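PDB 3P8L: geranyltranstransferase from Enterococcus faecalis, which probably catalyses the magnesium-dependent condensation of isopentenyl diphosphate with geranyl diphosphate to give farnesyl diphosphate and diphosphate. Local coordinates for residues A188-A193 against H216-A221. Sequence-based numbering, arbitrary orientation. Where two conformers were deposited one is given.
Sequences ALIEFA and HHYGLA
The apolar part of this contact belongs to I190, whose CG2 methyl meets G219 and Y218 together. At G219 the backbone itself is the surface: I190 CG2 lies 4.2 Å from G219 CA, and I190 CA and G219 CA are 6.2 Å apart, a close approach that glycine's lack of a side chain allows. The same methyl meets the Y218 ring at its edge, near the ring plane, with I190 CG2 4.0 Å from Y218 CD2. I190 suits the spot because its branch at CB supplies a methyl close to its own backbone; chi1 of -59° sets CG2 anti to the backbone N. Y218, buried, offers flat apolar ring carbons to this methyl.

Next along 188-193, and one turn earlier on 216-221, E191 and H216 run side by side, polar residues suited to a partly exposed place. In the conformer described, one of two, E191 OE2 lies 3.6 Å from H216 CB and 4.1 Å from H216 ND1, so any attraction to a protonated ring is uncertain.

L57 and L53 of helix 53-64 touch I190 and Y218 respectively. The axes of 188-193 and 216-221 run at 140° and pass within 8.8 Å, an oblique antiparallel crossing of consecutive helices in the predominantly alpha-helical isoprenoid synthase fold.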
loop_
_atom_site.group_PDB
_atom_site.type_symbol
_atom_site.label_atom_id
_atom_site.label_comp_id
_atom_site.label_asym_id
_atom_site.label_seq_id
_atom_site.Cartn_x
_atom_site.Cartn_y
_atom_site.Cartn_z
ATOM N N ALA A 188 5.029 -7.623 13.671
ATOM C CA ALA A 188 4.898 -6.209 13.333
ATOM C C ALA A 188 3.454 -5.718 13.235
ATOM O O ALA A 188 3.152 -4.655 13.775
ATOM C CB ALA A 188 5.691 -5.861 12.064
ATOM N N LEU A 189 2.575 -6.486 12.578
ATOM C CA LEU A 189 1.149 -6.111 12.458
ATOM C C LEU A 189 0.395 -6.311 13.782
ATOM O O LEU A 189 -0.576 -5.613 14.050
ATOM C CB LEU A 189 0.427 -6.917 11.350
ATOM C CG LEU A 189 0.713 -6.757 9.849
ATOM C CD1 LEU A 189 -0.332 -7.538 9.033
ATOM C CD2 LEU A 189 0.723 -5.294 9.414
ATOM N N ILE A 190 0.820 -7.300 14.560
ATOM C CA ILE A 190 0.273 -7.551 15.911
ATOM C C ILE A 190 0.620 -6.344 16.777
ATOM O O ILE A 190 -0.255 -5.824 17.487
ATOM C CB ILE A 190 0.801 -8.868 16.547
ATOM C CG1 ILE A 190 0.458 -10.089 15.676
ATOM C CG2 ILE A 190 0.248 -9.074 17.986
ATOM C CD1 ILE A 190 -0.999 -10.285 15.402
ATOM N N GLU A 191 1.880 -5.891 16.676
ATOM C CA GLU A 191 2.320 -4.696 17.395
ATOM C C GLU A 191 1.522 -3.470 16.970
ATOM O O GLU A 191 1.057 -2.704 17.834
ATOM C CB GLU A 191 3.838 -4.489 17.273
ATOM C CG GLU A 191 4.643 -5.356 18.243
ATOM C CD GLU A 191 6.069 -5.603 17.783
ATOM O OE1 GLU A 191 6.436 -5.099 16.702
ATOM O OE2 GLU A 191 6.817 -6.308 18.496
ATOM N N PHE A 192 1.315 -3.304 15.655
ATOM C CA PHE A 192 0.451 -2.227 15.179
ATOM C C PHE A 192 -0.936 -2.302 15.814
ATOM O O PHE A 192 -1.488 -1.270 16.194
ATOM C CB PHE A 192 0.295 -2.198 13.643
ATOM C CG PHE A 192 -0.681 -1.149 13.178
ATOM C CD1 PHE A 192 -0.266 0.170 13.024
ATOM C CD2 PHE A 192 -2.031 -1.459 12.966
ATOM C CE1 PHE A 192 -1.163 1.145 12.614
ATOM C CE2 PHE A 192 -2.933 -0.484 12.588
ATOM C CZ PHE A 192 -2.492 0.829 12.408
ATOM N N ALA A 193 -1.526 -3.497 15.904
ATOM C CA ALA A 193 -2.895 -3.590 16.428
ATOM C C ALA A 193 -2.989 -3.014 17.857
ATOM O O ALA A 193 -3.918 -2.269 18.172
ATOM C CB ALA A 193 -3.398 -5.017 16.405
ATOM N N HIS A 216 4.227 -7.952 21.407
ATOM C CA HIS A 216 5.413 -8.782 21.198
ATOM C C HIS A 216 5.278 -10.153 21.860
ATOM O O HIS A 216 5.531 -11.168 21.223
ATOM C CB HIS A 216 6.692 -8.077 21.676
ATOM C CG HIS A 216 7.887 -8.979 21.722
ATOM N ND1 HIS A 216 8.643 -9.268 20.606
ATOM C CD2 HIS A 216 8.450 -9.665 22.747
ATOM C CE1 HIS A 216 9.624 -10.090 20.944
ATOM N NE2 HIS A 216 9.527 -10.347 22.236
ATOM N N HIS A 217 4.853 -10.187 23.123
ATOM C CA HIS A 217 4.698 -11.461 23.814
ATOM C C HIS A 217 3.511 -12.238 23.248
ATOM O O HIS A 217 3.635 -13.439 22.975
ATOM C CB HIS A 217 4.599 -11.280 25.342
ATOM C CG HIS A 217 5.804 -10.615 25.944
ATOM N ND1 HIS A 217 7.073 -11.143 25.838
ATOM C CD2 HIS A 217 5.935 -9.463 26.646
ATOM C CE1 HIS A 217 7.934 -10.338 26.433
ATOM N NE2 HIS A 217 7.270 -9.312 26.932
ATOM N N TYR A 218 2.386 -11.551 23.034
ATOM C CA TYR A 218 1.225 -12.187 22.383
ATOM C C TYR A 218 1.601 -12.830 21.053
ATOM O O TYR A 218 1.294 -13.997 20.824
ATOM C CB TYR A 218 0.058 -11.201 22.160
ATOM C CG TYR A 218 -1.152 -11.922 21.599
ATOM C CD1 TYR A 218 -2.037 -12.583 22.448
ATOM C CD2 TYR A 218 -1.386 -11.991 20.219
ATOM C CE1 TYR A 218 -3.142 -13.276 21.946
ATOM C CE2 TYR A 218 -2.476 -12.693 19.710
ATOM C CZ TYR A 218 -3.352 -13.324 20.581
ATOM O OH TYR A 218 -4.427 -14.025 20.095
ATOM N N GLY A 219 2.275 -12.050 20.203
ATOM C CA GLY A 219 2.608 -12.443 18.824
ATOM C C GLY A 219 3.560 -13.617 18.744
ATOM O O GLY A 219 3.436 -14.469 17.861
ATOM N N LEU A 220 4.510 -13.663 19.678
ATOM C CA LEU A 220 5.448 -14.776 19.760
ATOM C C LEU A 220 4.745 -15.994 20.342
ATOM O O LEU A 220 4.882 -17.104 19.821
ATOM C CB LEU A 220 6.684 -14.381 20.589
ATOM C CG LEU A 220 7.996 -15.166 20.401
ATOM C CD1 LEU A 220 8.511 -15.112 18.961
ATOM C CD2 LEU A 220 9.068 -14.652 21.354
ATOM N N ALA A 221 3.963 -15.790 21.401
ATOM C CA ALA A 221 3.169 -16.879 21.992
ATOM C C ALA A 221 2.225 -17.543 20.969
ATOM O O ALA A 221 2.053 -18.754 20.990
ATOM C CB ALA A 221 2.391 -16.390 23.221
#